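Local atomic coordinates of Glyco_hydro_cc domain-containing protein (Cryptococcus neoformans, PDB entry 6UBC), a protein that probably binds beta-1,3-glucan oligosaccharides, as a member of glycoside hydrolase family 128, whose enzymes cleave beta-1,3-glucans. Residues 299-302 and 303-306; 415-418 and 419-423; 397-400 and 401-405; 249-252 and 253-257; 317-320 and 321-324. All blocks are in the same frame, centred on the assembly; numbering follows the deposited sequence.

Overall arrangement
All five interactions are local turns or helix ends in one domain, whose eight parallel strands and surrounding helices fit the (beta/alpha)8 barrel of family 128. None touches another. Interactions 1 and 3 belong to links from a helix to the next strand, at the end of the barrel where strands begin. Interactions 2, 4 and 5 lie in segments that follow a strand, at the opposite end; judged from the fold, the substrate site probably lies there, at the C-terminal ends of the strands. Interactions 1 and 2 lie on opposite sides of the chain's centre, about 35 Å apart between centres, as do interactions 3 and 4 at about 34 Å. Interactions 2 and 3 come nearest, with closest atoms about 8 Å apart.

Interaction 1 of 5, residues 299-302 and 303-306; sequences APWK and DQGS
Trp-301 O takes two backbone hydrogen bonds from across the turn, Gln-304 N at 2.8 Å and Ser-306 N at 3.1 Å from Trp-301 O, the two donors reaching opposite faces of the carbonyl plane. Gly-305 N bonds to Lys-302 O at 2.9 Å. With the positive phi of Gly-305 (101°), this pairing of a six-to-one and a five-to-two bond is the Schellman motif, and the left-handed conformation suits a residue without a side chain.

The van der Waals contacts gather at Trp-301. Its CB meets Ser-306 OG at 3.4 Å, while CE3 of its indole passes 3.9 Å from Gln-304 CG, ring and amide planes being 78° apart. The indole also packs on Ala-265, Pro-266 and Ile-269, which places the turn against the strand next to 307-309. Ser-306 is small enough to sit against Trp-301 CB, and its OG bonds to Pro-266 O.

Water links the ends: it accepts from Lys-302 NZ at 2.9 Å and donates to Ser-306 O at 3.0 Å. The bends in the lysine chain bring the amine there, and Asp-337 completes its pairing by a salt bridge. Backbone groups left over where the helical course ends are thus satisfied locally, while charge stays at the surface.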
loop_
_atom_site.group_PDB
_atom_site.type_symbol
_atom_site.label_atom_id
_atom_site.label_comp_id
_atom_site.label_asym_id
_atom_site.label_seq_id
_atom_site.Cartn_x
_atom_site.Cartn_y
_atom_site.Cartn_z
ATOM N N ALA A 299 -11.465 -0.497 12.977
ATOM C CA ALA A 299 -12.666 0.388 12.874
ATOM C C ALA A 299 -12.817 1.377 14.034
ATOM O O ALA A 299 -13.191 2.530 13.786
ATOM C CB ALA A 299 -13.889 -0.438 12.711
ATOM N N PRO A 300 -12.567 1.022 15.316
ATOM C CA PRO A 300 -12.778 1.991 16.393
ATOM C C PRO A 300 -12.054 3.329 16.181
ATOM O O PRO A 300 -12.523 4.354 16.680
ATOM C CB PRO A 300 -12.265 1.234 17.633
ATOM C CG PRO A 300 -12.494 -0.220 17.311
ATOM C CD PRO A 300 -12.126 -0.284 15.837
ATOM N N TRP A 301 -10.906 3.339 15.481
ATOM C CA TRP A 301 -10.119 4.575 15.287
ATOM C C TRP A 301 -10.848 5.542 14.366
ATOM O O TRP A 301 -10.543 6.756 14.415
ATOM C CB TRP A 301 -8.725 4.244 14.774
ATOM C CG TRP A 301 -7.861 3.622 15.824
ATOM C CD1 TRP A 301 -7.381 2.347 15.854
ATOM C CD2 TRP A 301 -7.342 4.276 16.985
ATOM N NE1 TRP A 301 -6.627 2.151 16.976
ATOM C CE2 TRP A 301 -6.560 3.322 17.673
ATOM C CE3 TRP A 301 -7.481 5.563 17.516
ATOM C CZ2 TRP A 301 -5.952 3.605 18.888
ATOM C CZ3 TRP A 301 -6.837 5.869 18.689
ATOM C CH2 TRP A 301 -6.066 4.906 19.347
ATOM N N LYS A 302 -11.762 5.073 13.534
ATOM C CA LYS A 302 -12.473 5.971 12.607
ATOM C C LYS A 302 -13.156 7.095 13.435
ATOM O O LYS A 302 -13.110 8.262 12.993
ATOM C CB LYS A 302 -13.504 5.168 11.831
ATOM C CG LYS A 302 -14.437 6.017 10.994
ATOM C CD LYS A 302 -14.294 5.828 9.526
ATOM C CE LYS A 302 -15.455 6.450 8.775
ATOM N NZ LYS A 302 -15.011 7.216 7.582
ATOM N N ASP A 303 -13.653 6.752 14.635
ATOM C CA ASP A 303 -14.333 7.668 15.593
ATOM C C ASP A 303 -13.379 8.771 16.052
ATOM O O ASP A 303 -13.816 9.807 16.477
ATOM C CB ASP A 303 -14.811 6.878 16.819
ATOM C CG ASP A 303 -15.975 5.934 16.498
ATOM O OD1 ASP A 303 -16.744 6.228 15.481
ATOM O OD2 ASP A 303 -16.125 4.922 17.259
ATOM N N GLN A 304 -12.095 8.519 16.003
ATOM C CA GLN A 304 -11.083 9.479 16.434
ATOM C C GLN A 304 -10.519 10.184 15.208
ATOM O O GLN A 304 -9.549 10.868 15.377
ATOM C CB GLN A 304 -10.047 8.731 17.265
ATOM C CG GLN A 304 -10.691 7.707 18.196
ATOM C CD GLN A 304 -11.329 8.409 19.367
ATOM O OE1 GLN A 304 -10.725 9.300 19.943
ATOM N NE2 GLN A 304 -12.564 8.053 19.695
ATOM N N GLY A 305 -11.086 10.027 14.019
ATOM C CA GLY A 305 -10.557 10.779 12.883
ATOM C C GLY A 305 -9.657 9.964 11.954
ATOM O O GLY A 305 -9.258 10.527 10.896
ATOM N N SER A 306 -9.359 8.704 12.263
ATOM C CA SER A 306 -8.398 7.912 11.436
ATOM C C SER A 306 -9.055 7.636 10.085
ATOM O O SER A 306 -10.278 7.320 10.056
ATOM C CB SER A 306 -7.976 6.654 12.125
ATOM O OG SER A 306 -7.339 6.969 13.348
HETATM O O HOH W 1 -12.386 8.366 8.235
#

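Interaction 2 of 5, residues 415-418 and 419-423; sequences EGLS and PEWDM
Leu-417 turns its CD1 methyl to the indole of Trp-421, meeting Trp-421 CD1 at 3.6 Å and NE1 at 3.9 Å. The two side chains lie side by side and point the same way, an apolar pairing that continues onto Ala-372 of strand 366-375. The indole is itself held by Tyr-411, whose ring stacks on it, and by a bond from NE1 to Ser-412 O.

Ser-418 comes next and supplies most of the polar grip. Its carbonyl and its hydroxyl both accept from Trp-421 N, at 3.0 Å to Ser-418 O and 3.1 Å to Ser-418 OG. With chi1 at 70°, OG sits between the backbone N and the carbonyl carbon, which folds it back over the turn; the hydroxyl also bonds to Cys-383 O. A weak bond from Asp-422 N follows on Ser-418 O. Pro-419 suits the place after the serine, since its ring holds phi near -60°, compatible with the helical turn, and its nitrogen needs no partner. Glu-420 bends its chain back, bringing OE1 within 3.5 Å of Ser-418 CB.

This pairing of side-chain and main-chain acceptors is an ST motif, at the start of a short run of helical backbone angles (419-421) in the loop after strand 406-411.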
loop_
_atom_site.group_PDB
_atom_site.type_symbol
_atom_site.label_atom_id
_atom_site.label_comp_id
_atom_site.label_asym_id
_atom_site.label_seq_id
_atom_site.Cartn_x
_atom_site.Cartn_y
_atom_site.Cartn_z
ATOM N N GLU A 415 9.333 -8.261 -0.350
ATOM C CA GLU A 415 10.109 -9.490 -0.654
ATOM C C GLU A 415 9.613 -10.054 -1.962
ATOM O O GLU A 415 8.512 -9.727 -2.375
ATOM C CB GLU A 415 9.918 -10.551 0.446
ATOM C CG GLU A 415 10.861 -10.340 1.631
ATOM C CD GLU A 415 12.185 -9.706 1.228
ATOM O OE1 GLU A 415 12.763 -10.155 0.190
ATOM O OE2 GLU A 415 12.605 -8.726 1.888
ATOM N N GLY A 416 10.416 -10.906 -2.570
ATOM C CA GLY A 416 10.006 -11.692 -3.751
ATOM C C GLY A 416 10.109 -10.918 -5.048
ATOM O O GLY A 416 9.418 -11.310 -6.005
ATOM N N LEU A 417 10.837 -9.792 -5.077
ATOM C CA LEU A 417 10.994 -9.109 -6.377
ATOM C C LEU A 417 12.444 -9.174 -6.790
ATOM O O LEU A 417 13.252 -9.699 -6.073
ATOM C CB LEU A 417 10.506 -7.677 -6.257
ATOM C CG LEU A 417 9.068 -7.554 -5.825
ATOM C CD1 LEU A 417 8.806 -6.141 -5.325
ATOM C CD2 LEU A 417 8.103 -7.985 -6.947
ATOM N N SER A 418 12.768 -8.655 -7.962
ATOM C CA SER A 418 14.102 -8.861 -8.566
ATOM C C SER A 418 15.123 -7.987 -7.864
ATOM O O SER A 418 14.779 -6.913 -7.372
ATOM C CB SER A 418 14.057 -8.510 -10.033
ATOM O OG SER A 418 13.906 -7.106 -10.233
ATOM N N PRO A 419 16.408 -8.348 -7.912
ATOM C CA PRO A 419 17.438 -7.481 -7.382
ATOM C C PRO A 419 17.485 -6.094 -8.069
ATOM O O PRO A 419 17.772 -5.101 -7.418
ATOM C CB PRO A 419 18.716 -8.234 -7.731
ATOM C CG PRO A 419 18.290 -9.670 -7.812
ATOM C CD PRO A 419 16.930 -9.621 -8.457
ATOM N N GLU A 420 17.123 -6.063 -9.350
ATOM C CA GLU A 420 17.072 -4.821 -10.155
ATOM C C GLU A 420 15.939 -3.900 -9.643
ATOM O O GLU A 420 16.065 -2.683 -9.753
ATOM C CB GLU A 420 16.953 -5.136 -11.644
ATOM C CG GLU A 420 18.141 -5.877 -12.214
ATOM C CD GLU A 420 18.024 -7.396 -12.269
ATOM O OE1 GLU A 420 17.157 -7.958 -11.587
ATOM O OE2 GLU A 420 18.806 -7.979 -13.011
ATOM N N TRP A 421 14.894 -4.464 -9.062
ATOM C CA TRP A 421 13.797 -3.674 -8.466
ATOM C C TRP A 421 14.236 -3.059 -7.115
ATOM O O TRP A 421 13.688 -1.989 -6.716
ATOM C CB TRP A 421 12.547 -4.570 -8.343
ATOM C CG TRP A 421 11.344 -3.759 -7.922
ATOM C CD1 TRP A 421 10.927 -3.515 -6.665
ATOM C CD2 TRP A 421 10.635 -2.828 -8.752
ATOM N NE1 TRP A 421 9.876 -2.638 -6.660
ATOM C CE2 TRP A 421 9.687 -2.185 -7.939
ATOM C CE3 TRP A 421 10.636 -2.545 -10.127
ATOM C CZ2 TRP A 421 8.825 -1.192 -8.405
ATOM C CZ3 TRP A 421 9.756 -1.585 -10.609
ATOM C CH2 TRP A 421 8.846 -0.919 -9.762
ATOM N N ASP A 422 15.227 -3.623 -6.414
ATOM C CA ASP A 422 15.635 -3.066 -5.098
ATOM C C ASP A 422 15.840 -1.544 -5.229
ATOM O O ASP A 422 16.515 -1.114 -6.184
ATOM C CB ASP A 422 16.919 -3.709 -4.557
ATOM C CG ASP A 422 16.841 -5.128 -4.012
ATOM O OD1 ASP A 422 15.755 -5.582 -3.750
ATOM O OD2 ASP A 422 17.913 -5.758 -3.932
ATOM N N MET A 423 15.231 -0.768 -4.328
ATOM C CA MET A 423 15.426 0.700 -4.291
ATOM C C MET A 423 16.758 1.020 -3.604
ATOM O O MET A 423 17.353 2.037 -3.963
ATOM C CB MET A 423 14.257 1.348 -3.542
ATOM C CG MET A 423 14.420 2.869 -3.307
ATOM S SD MET A 423 12.750 3.467 -2.797
ATOM C CE MET A 423 12.045 3.788 -4.406
HETATM O O HOH W 2 13.577 -6.514 -4.790
#

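Interaction 3 of 5, residues 397-400 and 401-405; sequences VALF and ESDDR
Glu-401 continues the helix, its N giving a nearly straight bond of 2.9 Å to Val-397 O. Its CB and CG lean over that same carbonyl, CG at 3.3 Å from Val-397 O, and the chain then bends so that OE2 reaches Tyr-409 OH. The carboxylate thus ties the helix to strand 406-411, on which Val-397 and Phe-400 also pack.

Ser-402 is the last helical residue. Its N bonds to Ala-398 O at 3.1 Å and weakly to Leu-399 O. With chi1 at 74° OG is turned back over the helix end, where a water joins it to Leu-399 O: the water lies 2.7 Å from Ser-402 OG and donates to Leu-399 O. A short hydroxyl suits this shared water, and Lys-203 NZ serves the carbonyls of Phe-400 and Glu-401.

Asp-403 leaves the helix, though its N still bonds to Phe-400 O. Here the chain passes from helix 386-402 to strand 406-411, completing a beta-alpha-beta unit that starts from strand 366-375. Asp-403 CG stands anti to the backbone N (chi1 -167°), which sends the carboxylate on toward Arg-405 and beside Leu-399, whose CD2 is 4.2 Å from Asp-403 OD2.

Arg-405 answers with three nitrogens. Its backbone N meets Asp-403 OD1 from above the carboxylate plane, forming an Asx turn, while the guanidinium comes side-on: NE bonds to OD1 of Asp-403 almost linearly (177°), on the syn lone pair, and Arg-405 NH2 makes the salt bridge to Asp-403 OD2 at 2.8 Å. Arg-405 NH1 is left to pair with Asp-356 of helix 348-362.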
loop_
_atom_site.group_PDB
_atom_site.type_symbol
_atom_site.label_atom_id
_atom_site.label_comp_id
_atom_site.label_asym_id
_atom_site.label_seq_id
_atom_site.Cartn_x
_atom_site.Cartn_y
_atom_site.Cartn_z
ATOM N N VAL A 397 4.253 6.209 -12.743
ATOM C CA VAL A 397 4.200 7.466 -11.940
ATOM C C VAL A 397 3.373 8.517 -12.696
ATOM O O VAL A 397 2.425 9.082 -12.077
ATOM C CB VAL A 397 5.600 7.948 -11.564
ATOM C CG1 VAL A 397 5.544 9.409 -11.078
ATOM C CG2 VAL A 397 6.252 7.021 -10.519
ATOM N N ALA A 398 3.580 8.656 -14.005
ATOM C CA ALA A 398 2.756 9.538 -14.862
ATOM C C ALA A 398 1.275 9.152 -14.864
ATOM O O ALA A 398 0.415 10.071 -14.694
ATOM C CB ALA A 398 3.314 9.573 -16.243
ATOM N N LEU A 399 0.969 7.869 -15.006
ATOM C CA LEU A 399 -0.396 7.352 -14.943
ATOM C C LEU A 399 -1.006 7.725 -13.600
ATOM O O LEU A 399 -2.143 8.222 -13.578
ATOM C CB LEU A 399 -0.369 5.833 -15.113
ATOM C CG LEU A 399 -1.721 5.168 -15.313
ATOM C CD1 LEU A 399 -1.534 3.817 -15.955
ATOM C CD2 LEU A 399 -2.466 4.957 -13.999
ATOM N N PHE A 400 -0.370 7.376 -12.484
ATOM C CA PHE A 400 -0.971 7.592 -11.158
ATOM C C PHE A 400 -1.225 9.102 -10.950
ATOM O O PHE A 400 -2.303 9.452 -10.467
ATOM C CB PHE A 400 -0.083 7.060 -10.037
ATOM C CG PHE A 400 0.018 5.567 -9.924
ATOM C CD1 PHE A 400 -0.983 4.707 -10.330
ATOM C CD2 PHE A 400 1.168 5.003 -9.415
ATOM C CE1 PHE A 400 -0.881 3.338 -10.118
ATOM C CE2 PHE A 400 1.291 3.640 -9.250
ATOM C CZ PHE A 400 0.253 2.798 -9.544
ATOM N N GLU A 401 -0.250 9.937 -11.284
ATOM C CA GLU A 401 -0.418 11.398 -11.052
ATOM C C GLU A 401 -1.644 11.886 -11.850
ATOM O O GLU A 401 -2.417 12.734 -11.367
ATOM C CB GLU A 401 0.886 12.119 -11.393
ATOM C CG GLU A 401 1.973 11.883 -10.384
ATOM C CD GLU A 401 1.731 12.410 -8.974
ATOM O OE1 GLU A 401 0.772 13.232 -8.770
ATOM O OE2 GLU A 401 2.508 12.016 -8.044
ATOM N N SER A 402 -1.866 11.352 -13.036
ATOM C CA SER A 402 -2.923 11.899 -13.925
ATOM C C SER A 402 -4.281 11.270 -13.582
ATOM O O SER A 402 -5.317 11.772 -14.010
ATOM C CB SER A 402 -2.525 11.740 -15.358
ATOM O OG SER A 402 -2.666 10.392 -15.691
ATOM N N ASP A 403 -4.291 10.208 -12.776
ATOM C CA ASP A 403 -5.525 9.433 -12.549
ATOM C C ASP A 403 -6.178 9.947 -11.280
ATOM O O ASP A 403 -5.722 9.630 -10.152
ATOM C CB ASP A 403 -5.270 7.928 -12.523
ATOM C CG ASP A 403 -6.538 7.094 -12.598
ATOM O OD1 ASP A 403 -7.629 7.599 -12.208
ATOM O OD2 ASP A 403 -6.405 5.911 -13.021
ATOM N N ASP A 404 -7.304 10.623 -11.425
ATOM C CA ASP A 404 -8.011 11.174 -10.259
ATOM C C ASP A 404 -8.552 10.080 -9.345
ATOM O O ASP A 404 -8.909 10.429 -8.196
ATOM C CB ASP A 404 -9.201 12.029 -10.719
ATOM C CG ASP A 404 -8.724 13.399 -11.214
ATOM O OD1 ASP A 404 -7.458 13.643 -11.229
ATOM O OD2 ASP A 404 -9.611 14.246 -11.525
ATOM N N ARG A 405 -8.673 8.830 -9.788
ATOM C CA ARG A 405 -9.113 7.754 -8.865
ATOM C C ARG A 405 -7.992 7.393 -7.868
ATOM O O ARG A 405 -8.316 6.789 -6.822
ATOM C CB ARG A 405 -9.526 6.507 -9.640
ATOM C CG ARG A 405 -10.782 6.665 -10.501
ATOM C CD ARG A 405 -10.972 5.637 -11.610
ATOM N NE ARG A 405 -9.820 5.506 -12.505
ATOM C CZ ARG A 405 -9.663 4.540 -13.398
ATOM N NH1 ARG A 405 -10.618 3.643 -13.582
ATOM N NH2 ARG A 405 -8.567 4.468 -14.132
HETATM O O HOH W 3 -3.875 7.976 -15.815
#

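Interaction 4 of 5, residues 249-252 and 253-257; sequences DSTD and ASRLS
Ser-254 N donates to Ser-250 O at 2.9 Å, and one step on Arg-255 N does the same to Thr-251 O; these are regular bonds of the first turns of helix 250-260. Just before it, Asp-249 is the N-cap: its OD1 accepts from Asp-252 N at 3.1 Å, met nearly along the C-O bond. A short acid suits the place, since the first amides lack an i-4 carbonyl within the helix.

Thr-251 and Arg-255 lie side by side, pointing the same way. Thr-251 CG2, opposite the backbone N, lies over the centre of one face of the guanidinium, 3.6 Å from Arg-255 CZ. Arg-255 CG lies 3.4 Å from Thr-251 O, and the chain, extended from there to NE, carries the guanidinium to the methyl.

Asp-252 points its carboxylate inward (chi1 -176°), where OD2 accepts from Val-248 N, so an acid of the helix holds the loop leading into it. With a methyl over one face, Asn-226 OD1 bonded to NE and Trp-243 in cation-pi contact, the guanidinium is probably restricted in rotation; the carboxylates of Asp-249 and Asp-252 would probably interact favourably with the N-H groups at the helix start.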
loop_
_atom_site.group_PDB
_atom_site.type_symbol
_atom_site.label_atom_id
_atom_site.label_comp_id
_atom_site.label_asym_id
_atom_site.label_seq_id
_atom_site.Cartn_x
_atom_site.Cartn_y
_atom_site.Cartn_z
ATOM N N ASP A 249 3.992 -15.759 12.222
ATOM C CA ASP A 249 5.390 -15.785 12.729
ATOM C C ASP A 249 5.416 -14.740 13.856
ATOM O O ASP A 249 4.349 -14.162 14.217
ATOM C CB ASP A 249 6.378 -15.636 11.575
ATOM C CG ASP A 249 6.194 -14.344 10.824
ATOM O OD1 ASP A 249 5.557 -13.449 11.431
ATOM O OD2 ASP A 249 6.627 -14.259 9.642
ATOM N N SER A 250 6.539 -14.610 14.546
ATOM C CA SER A 250 6.693 -13.713 15.731
ATOM C C SER A 250 6.638 -12.206 15.317
ATOM O O SER A 250 6.249 -11.358 16.120
ATOM C CB SER A 250 8.042 -14.045 16.374
ATOM O OG SER A 250 9.082 -13.839 15.402
ATOM N N THR A 251 6.978 -11.877 14.078
ATOM C CA THR A 251 6.860 -10.468 13.594
ATOM C C THR A 251 5.354 -10.102 13.511
ATOM O O THR A 251 5.010 -8.992 13.955
ATOM C CB THR A 251 7.590 -10.284 12.273
ATOM O OG1 THR A 251 8.969 -10.516 12.532
ATOM C CG2 THR A 251 7.437 -8.910 11.653
ATOM N N ASP A 252 4.514 -11.010 13.033
ATOM C CA ASP A 252 3.028 -10.806 12.946
ATOM C C ASP A 252 2.501 -10.597 14.366
ATOM O O ASP A 252 1.797 -9.604 14.655
ATOM C CB ASP A 252 2.405 -11.984 12.229
ATOM C CG ASP A 252 0.903 -11.881 11.986
ATOM O OD1 ASP A 252 0.362 -10.729 12.143
ATOM O OD2 ASP A 252 0.296 -12.928 11.550
ATOM N N ALA A 253 2.934 -11.427 15.313
ATOM C CA ALA A 253 2.538 -11.287 16.730
ATOM C C ALA A 253 2.949 -9.923 17.300
ATOM O O ALA A 253 2.140 -9.254 17.967
ATOM C CB ALA A 253 3.076 -12.466 17.534
ATOM N N SER A 254 4.192 -9.515 17.099
ATOM C CA SER A 254 4.734 -8.237 17.601
ATOM C C SER A 254 3.942 -7.040 17.025
ATOM O O SER A 254 3.706 -6.035 17.729
ATOM C CB SER A 254 6.192 -8.159 17.152
ATOM O OG SER A 254 6.661 -6.937 17.606
ATOM N N ARG A 255 3.605 -7.101 15.717
ATOM C CA ARG A 255 2.873 -5.970 15.060
ATOM C C ARG A 255 1.464 -5.839 15.620
ATOM O O ARG A 255 1.031 -4.688 15.837
ATOM C CB ARG A 255 2.880 -6.200 13.551
ATOM C CG ARG A 255 4.250 -5.869 12.986
ATOM C CD ARG A 255 4.397 -6.279 11.544
ATOM N NE ARG A 255 5.604 -5.764 10.932
ATOM C CZ ARG A 255 6.153 -6.149 9.799
ATOM N NH1 ARG A 255 5.673 -7.121 9.059
ATOM N NH2 ARG A 255 7.231 -5.518 9.390
ATOM N N LEU A 256 0.760 -6.945 15.817
ATOM C CA LEU A 256 -0.634 -6.882 16.351
ATOM C C LEU A 256 -0.559 -6.298 17.766
ATOM O O LEU A 256 -1.285 -5.369 18.123
ATOM C CB LEU A 256 -1.222 -8.291 16.348
ATOM C CG LEU A 256 -2.577 -8.399 17.056
ATOM C CD1 LEU A 256 -3.639 -7.583 16.335
ATOM C CD2 LEU A 256 -2.982 -9.846 17.167
ATOM N N SER A 257 0.417 -6.758 18.536
ATOM C CA SER A 257 0.534 -6.319 19.933
ATOM C C SER A 257 0.865 -4.823 19.976
ATOM O O SER A 257 0.197 -4.049 20.744
ATOM C CB SER A 257 1.494 -7.250 20.648
ATOM O OG SER A 257 1.787 -6.646 21.860
#

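Interaction 5 of 5, residues 317-320 and 321-324; sequences AAEE and YTKW
Tyr-321 has one face of its ring covered by Glu-320: CG sits 4.1 Å from the ring centroid and 10° off the normal, a CH-pi contact. With CG opposite the backbone N (chi1 -178°) and the chain extended beyond it, the carboxylate continues toward the CZ-OH end of the ring, planes 9° apart. The acid and hydroxyl ends do not bond; Glu-320 OE2 is 3.8 Å from Tyr-321 OH.

In the backbone, Ala-318 O accepts from both Tyr-321 N at 2.9 Å and Thr-322 N at 3.1 Å, and Lys-323 N bonds to Glu-319 O.

Glu-319 bends at chi2 to bring its carboxylate to the N-terminal end of helix 324-331, whose N-cap is Lys-323. Glu-319 OE1 takes a weak bond from Trp-324 N at 3.0 Å and a stronger one from Leu-325 N, while OE2 accepts from Ser-326 N. A water donates to Glu-319 OE1 at 2.7 Å and lies 2.6 Å from Thr-322 OG1. Lys-323, at positive phi, makes the kink between the helices.

A buried carboxylate taking several amide N-H groups of a helix start is probably stabilised as the anion, and it links the two short helices.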
loop_
_atom_site.group_PDB
_atom_site.type_symbol
_atom_site.label_atom_id
_atom_site.label_comp_id
_atom_site.label_asym_id
_atom_site.label_seq_id
_atom_site.Cartn_x
_atom_site.Cartn_y
_atom_site.Cartn_z
ATOM N N ALA A 317 -6.777 -7.937 -9.840
ATOM C CA ALA A 317 -8.135 -7.842 -10.405
ATOM C C ALA A 317 -8.769 -9.231 -10.447
ATOM O O ALA A 317 -10.011 -9.309 -10.552
ATOM C CB ALA A 317 -8.042 -7.168 -11.754
ATOM N N ALA A 318 -7.991 -10.290 -10.259
ATOM C CA ALA A 318 -8.565 -11.645 -10.166
ATOM C C ALA A 318 -9.358 -11.864 -8.856
ATOM O O ALA A 318 -9.946 -12.932 -8.631
ATOM C CB ALA A 318 -7.460 -12.671 -10.340
ATOM N N GLU A 319 -9.338 -10.876 -7.978
ATOM C CA GLU A 319 -10.267 -10.804 -6.822
ATOM C C GLU A 319 -11.712 -10.950 -7.321
ATOM O O GLU A 319 -12.555 -11.404 -6.553
ATOM C CB GLU A 319 -10.059 -9.466 -6.127
ATOM C CG GLU A 319 -11.296 -8.961 -5.376
ATOM C CD GLU A 319 -11.766 -9.803 -4.187
ATOM O OE1 GLU A 319 -10.900 -10.501 -3.562
ATOM O OE2 GLU A 319 -12.999 -9.704 -3.848
ATOM N N GLU A 320 -11.999 -10.610 -8.575
ATOM C CA GLU A 320 -13.318 -10.873 -9.200
ATOM C C GLU A 320 -13.730 -12.344 -8.995
ATOM O O GLU A 320 -14.902 -12.592 -8.786
ATOM C CB GLU A 320 -13.300 -10.631 -10.697
ATOM C CG GLU A 320 -14.655 -10.849 -11.348
ATOM C CD GLU A 320 -14.800 -10.317 -12.772
ATOM O OE1 GLU A 320 -13.881 -9.656 -13.253
ATOM O OE2 GLU A 320 -15.806 -10.689 -13.448
ATOM N N TYR A 321 -12.766 -13.256 -9.082
ATOM C CA TYR A 321 -12.999 -14.706 -8.998
ATOM C C TYR A 321 -12.712 -15.218 -7.588
ATOM O O TYR A 321 -13.445 -16.133 -7.160
ATOM C CB TYR A 321 -12.230 -15.415 -10.115
ATOM C CG TYR A 321 -12.563 -14.854 -11.473
ATOM C CD1 TYR A 321 -13.741 -15.213 -12.082
ATOM C CD2 TYR A 321 -11.716 -13.975 -12.142
ATOM C CE1 TYR A 321 -14.107 -14.683 -13.314
ATOM C CE2 TYR A 321 -12.093 -13.400 -13.347
ATOM C CZ TYR A 321 -13.292 -13.768 -13.931
ATOM O OH TYR A 321 -13.679 -13.271 -15.143
ATOM N N THR A 322 -11.684 -14.751 -6.889
ATOM C CA THR A 322 -11.353 -15.306 -5.531
ATOM C C THR A 322 -12.367 -14.804 -4.493
ATOM O O THR A 322 -12.638 -15.548 -3.552
ATOM C CB THR A 322 -9.965 -14.906 -5.043
ATOM O OG1 THR A 322 -9.973 -13.492 -5.126
ATOM C CG2 THR A 322 -8.884 -15.489 -5.889
ATOM N N LYS A 323 -12.900 -13.583 -4.661
ATOM C CA LYS A 323 -13.991 -13.032 -3.805
ATOM C C LYS A 323 -13.590 -12.992 -2.321
ATOM O O LYS A 323 -14.477 -13.121 -1.461
ATOM C CB LYS A 323 -15.254 -13.873 -4.040
ATOM C CG LYS A 323 -15.752 -13.835 -5.484
ATOM C CD LYS A 323 -17.082 -14.498 -5.563
ATOM C CE LYS A 323 -17.701 -14.413 -6.939
ATOM N NZ LYS A 323 -18.670 -15.521 -7.116
ATOM N N TRP A 324 -12.355 -12.622 -2.009
ATOM C CA TRP A 324 -11.952 -12.382 -0.602
ATOM C C TRP A 324 -12.482 -11.018 -0.152
ATOM O O TRP A 324 -13.234 -10.938 0.857
ATOM C CB TRP A 324 -10.433 -12.469 -0.447
ATOM C CG TRP A 324 -9.970 -12.610 0.973
ATOM C CD1 TRP A 324 -9.570 -13.758 1.618
ATOM C CD2 TRP A 324 -9.858 -11.552 1.931
ATOM N NE1 TRP A 324 -9.243 -13.464 2.927
ATOM C CE2 TRP A 324 -9.453 -12.133 3.160
ATOM C CE3 TRP A 324 -10.164 -10.197 1.907
ATOM C CZ2 TRP A 324 -9.366 -11.389 4.329
ATOM C CZ3 TRP A 324 -10.062 -9.465 3.067
ATOM C CH2 TRP A 324 -9.589 -10.050 4.236
HETATM O O HOH W 4 -8.499 -11.731 -3.875
#